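PDB 1LKX: myosin IE heavy chain from Dictyostelium discoideum, which binds actin filaments and hydrolyses ATP, an activity that actin stimulates, as a single-headed myosin motor of the first class that may move membranes relative to actin. Local coordinates for residues Gly623-Tyr637 against Thr675-Glu689. Sequence-based numbering, arbitrary orientation.
Sequences GFAGRIEYTRFYNRY and TKVFIRNPTTLFYFE. Unlike the reference sequence in segment 675-689: Asn681 (reference Ile), Thr683 (reference Arg).
Phe624 turns one ring face to Phe678, taking CB 4.1 Å from its centroid in a CH-pi contact and the edge of the second ring in an offset edge-to-face pair, planes 73° apart. At the rim of Phe624, in its plane, lies the backbone N of Arg680, whose guanidinium sets one face over CD2 of Phe624. Phe678 in turn receives CB of Arg627 over a face, 3.7 Å from the ring centroid. With CG wedged between backbone N and carbonyl carbon (chi1 61°), the Arg627 chain then bends so that NH2 meets Phe624 O in the guanidinium plane; its NH1 pairs with Glu425. Tyr630 lays a face against the backbone N of Lys676 and bonds through its own N to Thr675 O (2.6 Å), while its OH bonds to Gly673 O. Replacing Tyr630 by an alanine is likely to strip the aromatic cover from the backbone at Lys676 and to leave Gly673 O without the hydroxyl. Farther along, Phe688 CE2 meets the edge of Phe633, 3.9 Å from CZ, and Ile628 CD1 reaches Leu685 CD2 tip to tip. Gly626 and Ile679 form an antiparallel hydrogen-bonded pair, Ile679 N bonding to Gly626 O (3.0 Å), and Val677 N bonds to Ile628 O (2.8 Å, 175° at the hydrogen). Ala625 and Gly626 both face Ile679, a classic beta bulge, and Ala625 N also bonds to Arg680 O. The contact belongs to the converter, the C-terminal part of the motor domain, far from the nucleotide. Gly623 is the first residue beyond helix 614-622, and strand 677-679 pairs with strand 670-672; Val677 and Phe688 pack on helix 654-661, while Lys676 and Phe678 touch helix 398-430 at Glu425 and Glu429.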
# COMPACT_ATOMS: atom_id res chain seq x y z
N GLY A 623 -1.46 -31.43 -2.64
CA GLY A 623 -2.67 -31.16 -1.86
C GLY A 623 -3.99 -31.41 -2.56
O GLY A 623 -4.02 -31.93 -3.67
N PHE A 624 -5.08 -31.03 -1.91
CA PHE A 624 -6.42 -31.22 -2.47
C PHE A 624 -7.14 -29.91 -2.74
O PHE A 624 -6.94 -28.92 -2.05
CB PHE A 624 -7.27 -32.07 -1.52
CG PHE A 624 -6.64 -33.37 -1.13
CD1 PHE A 624 -5.62 -33.42 -0.19
CD2 PHE A 624 -7.07 -34.56 -1.71
CE1 PHE A 624 -5.03 -34.64 0.17
CE2 PHE A 624 -6.48 -35.79 -1.36
CZ PHE A 624 -5.46 -35.82 -0.42
N ALA A 625 -8.00 -29.91 -3.76
CA ALA A 625 -8.76 -28.72 -4.14
C ALA A 625 -9.44 -28.13 -2.92
O ALA A 625 -8.94 -27.18 -2.34
CB ALA A 625 -9.80 -29.07 -5.18
N GLY A 626 -10.58 -28.70 -2.54
CA GLY A 626 -11.30 -28.19 -1.39
C GLY A 626 -11.36 -29.18 -0.23
O GLY A 626 -11.36 -30.39 -0.45
N ARG A 627 -11.39 -28.65 0.99
CA ARG A 627 -11.46 -29.46 2.21
C ARG A 627 -12.72 -29.09 2.97
O ARG A 627 -12.65 -28.52 4.06
CB ARG A 627 -10.23 -29.23 3.10
CG ARG A 627 -10.04 -27.80 3.61
CD ARG A 627 -9.75 -26.83 2.47
NE ARG A 627 -8.71 -27.34 1.58
CZ ARG A 627 -7.46 -27.61 1.96
NH1 ARG A 627 -7.10 -27.41 3.22
NH2 ARG A 627 -6.59 -28.07 1.08
N ILE A 628 -13.86 -29.43 2.39
CA ILE A 628 -15.15 -29.12 3.00
C ILE A 628 -15.34 -29.89 4.31
O ILE A 628 -15.22 -31.11 4.35
CB ILE A 628 -16.33 -29.44 2.04
CG1 ILE A 628 -16.05 -28.82 0.66
CG2 ILE A 628 -17.63 -28.88 2.61
CD1 ILE A 628 -17.10 -29.12 -0.41
N GLU A 629 -15.62 -29.14 5.37
CA GLU A 629 -15.84 -29.68 6.70
C GLU A 629 -16.88 -30.80 6.60
O GLU A 629 -17.60 -30.88 5.60
CB GLU A 629 -16.33 -28.56 7.62
CG GLU A 629 -15.54 -27.26 7.46
CD GLU A 629 -16.36 -26.03 7.79
OE1 GLU A 629 -17.44 -25.88 7.18
OE2 GLU A 629 -15.94 -25.21 8.64
N TYR A 630 -16.97 -31.64 7.63
CA TYR A 630 -17.93 -32.75 7.62
C TYR A 630 -19.41 -32.37 7.73
O TYR A 630 -20.16 -32.48 6.76
CB TYR A 630 -17.59 -33.73 8.74
CG TYR A 630 -16.69 -34.86 8.29
CD1 TYR A 630 -15.87 -35.52 9.21
CD2 TYR A 630 -16.65 -35.27 6.96
CE1 TYR A 630 -15.03 -36.55 8.81
CE2 TYR A 630 -15.81 -36.30 6.55
CZ TYR A 630 -15.00 -36.93 7.49
OH TYR A 630 -14.14 -37.93 7.10
N THR A 631 -19.82 -31.93 8.92
CA THR A 631 -21.21 -31.56 9.17
C THR A 631 -21.77 -30.59 8.12
O THR A 631 -22.99 -30.41 8.02
CB THR A 631 -21.36 -30.91 10.57
OG1 THR A 631 -20.63 -31.69 11.53
CG2 THR A 631 -22.83 -30.86 10.97
N ARG A 632 -20.88 -29.98 7.34
CA ARG A 632 -21.27 -29.04 6.30
C ARG A 632 -21.66 -29.79 5.03
O ARG A 632 -22.42 -29.28 4.21
CB ARG A 632 -20.12 -28.08 6.00
CG ARG A 632 -20.51 -26.88 5.16
CD ARG A 632 -19.33 -25.94 4.98
NE ARG A 632 -19.75 -24.60 4.56
CZ ARG A 632 -18.92 -23.56 4.45
NH1 ARG A 632 -17.63 -23.70 4.72
NH2 ARG A 632 -19.39 -22.38 4.07
N PHE A 633 -21.13 -31.01 4.89
CA PHE A 633 -21.42 -31.85 3.73
C PHE A 633 -22.78 -32.50 3.95
O PHE A 633 -23.67 -32.44 3.10
CB PHE A 633 -20.35 -32.93 3.57
CG PHE A 633 -20.32 -33.56 2.21
CD1 PHE A 633 -20.14 -32.78 1.07
CD2 PHE A 633 -20.47 -34.94 2.06
CE1 PHE A 633 -20.11 -33.35 -0.20
CE2 PHE A 633 -20.45 -35.52 0.79
CZ PHE A 633 -20.26 -34.72 -0.34
N TYR A 634 -22.91 -33.12 5.12
CA TYR A 634 -24.14 -33.78 5.54
C TYR A 634 -25.35 -32.89 5.25
O TYR A 634 -26.09 -33.12 4.30
CB TYR A 634 -24.05 -34.07 7.05
CG TYR A 634 -25.32 -34.60 7.68
CD1 TYR A 634 -25.67 -34.24 8.99
CD2 TYR A 634 -26.15 -35.48 6.99
CE1 TYR A 634 -26.83 -34.74 9.59
CE2 TYR A 634 -27.31 -35.99 7.59
CZ TYR A 634 -27.64 -35.62 8.88
OH TYR A 634 -28.78 -36.13 9.47
N ASN A 635 -25.54 -31.87 6.09
CA ASN A 635 -26.65 -30.92 5.96
C ASN A 635 -26.58 -30.08 4.68
O ASN A 635 -26.89 -28.89 4.69
CB ASN A 635 -26.66 -29.99 7.18
CG ASN A 635 -26.94 -30.72 8.48
OD1 ASN A 635 -28.09 -31.03 8.81
ND2 ASN A 635 -25.87 -31.02 9.23
N ARG A 636 -26.19 -30.70 3.57
CA ARG A 636 -26.10 -30.00 2.30
C ARG A 636 -26.14 -30.91 1.07
O ARG A 636 -26.82 -30.62 0.09
CB ARG A 636 -24.83 -29.14 2.26
CG ARG A 636 -24.45 -28.62 0.88
CD ARG A 636 -25.66 -28.09 0.11
NE ARG A 636 -25.25 -27.51 -1.17
CZ ARG A 636 -24.63 -26.34 -1.29
NH1 ARG A 636 -24.35 -25.62 -0.20
NH2 ARG A 636 -24.30 -25.88 -2.48
N TYR A 637 -25.40 -32.02 1.13
CA TYR A 637 -25.39 -32.96 0.02
C TYR A 637 -26.06 -34.28 0.38
O TYR A 637 -25.40 -35.32 0.43
CB TYR A 637 -23.96 -33.23 -0.45
CG TYR A 637 -23.28 -32.05 -1.11
CD1 TYR A 637 -22.62 -31.08 -0.35
CD2 TYR A 637 -23.29 -31.91 -2.50
CE1 TYR A 637 -21.99 -29.99 -0.97
CE2 TYR A 637 -22.67 -30.83 -3.12
CZ TYR A 637 -22.03 -29.89 -2.35
OH TYR A 637 -21.42 -28.83 -2.98
N THR A 675 -12.48 -34.65 10.54
CA THR A 675 -13.65 -33.78 10.63
C THR A 675 -14.00 -33.08 9.31
O THR A 675 -15.04 -32.42 9.21
CB THR A 675 -13.47 -32.71 11.73
OG1 THR A 675 -12.11 -32.24 11.74
CG2 THR A 675 -13.83 -33.29 13.09
N LYS A 676 -13.14 -33.23 8.31
CA LYS A 676 -13.36 -32.62 7.00
C LYS A 676 -13.13 -33.66 5.90
O LYS A 676 -12.45 -34.67 6.11
CB LYS A 676 -12.40 -31.45 6.79
CG LYS A 676 -12.66 -30.21 7.63
CD LYS A 676 -11.51 -29.21 7.47
CE LYS A 676 -11.80 -27.87 8.14
NZ LYS A 676 -12.73 -27.01 7.36
N VAL A 677 -13.71 -33.40 4.73
CA VAL A 677 -13.55 -34.27 3.56
C VAL A 677 -12.62 -33.53 2.61
O VAL A 677 -12.55 -32.31 2.64
CB VAL A 677 -14.89 -34.49 2.82
CG1 VAL A 677 -14.67 -35.33 1.58
CG2 VAL A 677 -15.87 -35.17 3.73
N PHE A 678 -11.89 -34.27 1.78
CA PHE A 678 -10.98 -33.64 0.83
C PHE A 678 -11.21 -34.15 -0.58
O PHE A 678 -11.36 -35.35 -0.79
CB PHE A 678 -9.54 -33.88 1.27
CG PHE A 678 -9.20 -33.25 2.59
CD1 PHE A 678 -9.83 -33.65 3.76
CD2 PHE A 678 -8.25 -32.24 2.67
CE1 PHE A 678 -9.53 -33.05 4.98
CE2 PHE A 678 -7.94 -31.62 3.89
CZ PHE A 678 -8.58 -32.03 5.05
N ILE A 679 -11.26 -33.23 -1.54
CA ILE A 679 -11.49 -33.58 -2.95
C ILE A 679 -10.40 -32.97 -3.84
O ILE A 679 -10.49 -31.83 -4.26
CB ILE A 679 -12.87 -33.05 -3.42
CG1 ILE A 679 -14.00 -33.63 -2.56
CG2 ILE A 679 -13.08 -33.44 -4.88
CD1 ILE A 679 -14.10 -33.04 -1.17
N ARG A 680 -9.38 -33.77 -4.14
CA ARG A 680 -8.24 -33.32 -4.93
C ARG A 680 -8.45 -32.31 -6.05
O ARG A 680 -7.96 -31.19 -5.97
CB ARG A 680 -7.49 -34.51 -5.49
CG ARG A 680 -6.22 -34.11 -6.23
CD ARG A 680 -5.27 -35.29 -6.43
NE ARG A 680 -4.76 -35.85 -5.18
CZ ARG A 680 -5.36 -36.80 -4.47
NH1 ARG A 680 -6.51 -37.31 -4.88
NH2 ARG A 680 -4.81 -37.25 -3.36
N ASN A 681 -9.16 -32.69 -7.10
CA ASN A 681 -9.36 -31.77 -8.22
C ASN A 681 -10.65 -30.95 -8.11
O ASN A 681 -11.56 -31.33 -7.37
CB ASN A 681 -9.35 -32.55 -9.54
CG ASN A 681 -8.91 -31.69 -10.72
OD1 ASN A 681 -7.74 -31.30 -10.81
ND2 ASN A 681 -9.84 -31.39 -11.62
N PRO A 682 -10.73 -29.81 -8.82
CA PRO A 682 -11.92 -28.95 -8.79
C PRO A 682 -13.14 -29.69 -9.30
O PRO A 682 -14.12 -29.89 -8.57
CB PRO A 682 -11.54 -27.80 -9.72
CG PRO A 682 -10.09 -27.70 -9.56
CD PRO A 682 -9.65 -29.14 -9.58
N THR A 683 -13.07 -30.09 -10.57
CA THR A 683 -14.14 -30.80 -11.24
C THR A 683 -14.88 -31.81 -10.35
O THR A 683 -16.10 -31.73 -10.22
CB THR A 683 -13.59 -31.53 -12.48
OG1 THR A 683 -12.66 -32.54 -12.06
CG2 THR A 683 -12.88 -30.54 -13.41
N THR A 684 -14.14 -32.73 -9.73
CA THR A 684 -14.76 -33.73 -8.86
C THR A 684 -15.45 -33.11 -7.64
O THR A 684 -15.69 -33.77 -6.63
CB THR A 684 -13.73 -34.81 -8.41
OG1 THR A 684 -12.52 -34.19 -7.96
CG2 THR A 684 -13.41 -35.75 -9.56
N LEU A 685 -15.75 -31.82 -7.74
CA LEU A 685 -16.42 -31.07 -6.69
C LEU A 685 -17.52 -30.24 -7.36
O LEU A 685 -18.55 -29.95 -6.77
CB LEU A 685 -15.42 -30.17 -5.96
CG LEU A 685 -15.76 -29.70 -4.54
CD1 LEU A 685 -14.53 -29.04 -3.95
CD2 LEU A 685 -16.95 -28.75 -4.54
N PHE A 686 -17.27 -29.86 -8.62
CA PHE A 686 -18.22 -29.10 -9.42
C PHE A 686 -19.40 -30.04 -9.70
O PHE A 686 -20.55 -29.61 -9.77
CB PHE A 686 -17.60 -28.69 -10.75
CG PHE A 686 -16.74 -27.46 -10.67
CD1 PHE A 686 -17.32 -26.20 -10.53
CD2 PHE A 686 -15.36 -27.55 -10.75
CE1 PHE A 686 -16.54 -25.05 -10.47
CE2 PHE A 686 -14.56 -26.41 -10.69
CZ PHE A 686 -15.15 -25.16 -10.55
N TYR A 687 -19.06 -31.31 -9.87
CA TYR A 687 -20.01 -32.38 -10.13
C TYR A 687 -21.20 -32.28 -9.17
O TYR A 687 -22.33 -32.02 -9.58
CB TYR A 687 -19.30 -33.72 -9.92
CG TYR A 687 -20.09 -34.95 -10.29
CD1 TYR A 687 -20.07 -35.46 -11.59
CD2 TYR A 687 -20.82 -35.65 -9.33
CE1 TYR A 687 -20.75 -36.63 -11.92
CE2 TYR A 687 -21.51 -36.82 -9.65
CZ TYR A 687 -21.47 -37.31 -10.94
OH TYR A 687 -22.12 -38.49 -11.25
N PHE A 688 -20.92 -32.48 -7.88
CA PHE A 688 -21.93 -32.43 -6.84
C PHE A 688 -22.70 -31.12 -6.78
O PHE A 688 -23.92 -31.10 -6.69
CB PHE A 688 -21.28 -32.67 -5.48
CG PHE A 688 -20.70 -34.04 -5.32
CD1 PHE A 688 -19.80 -34.55 -6.25
CD2 PHE A 688 -21.02 -34.81 -4.21
CE1 PHE A 688 -19.23 -35.80 -6.07
CE2 PHE A 688 -20.46 -36.07 -4.02
CZ PHE A 688 -19.57 -36.57 -4.96
N GLU A 689 -21.95 -30.01 -6.79
CA GLU A 689 -22.55 -28.68 -6.72
C GLU A 689 -23.37 -28.31 -7.95
O GLU A 689 -24.39 -27.61 -7.84
CB GLU A 689 -21.45 -27.64 -6.49
CG GLU A 689 -21.97 -26.23 -6.18
CD GLU A 689 -22.73 -26.15 -4.87
OE1 GLU A 689 -23.17 -25.04 -4.49
OE2 GLU A 689 -22.89 -27.20 -4.21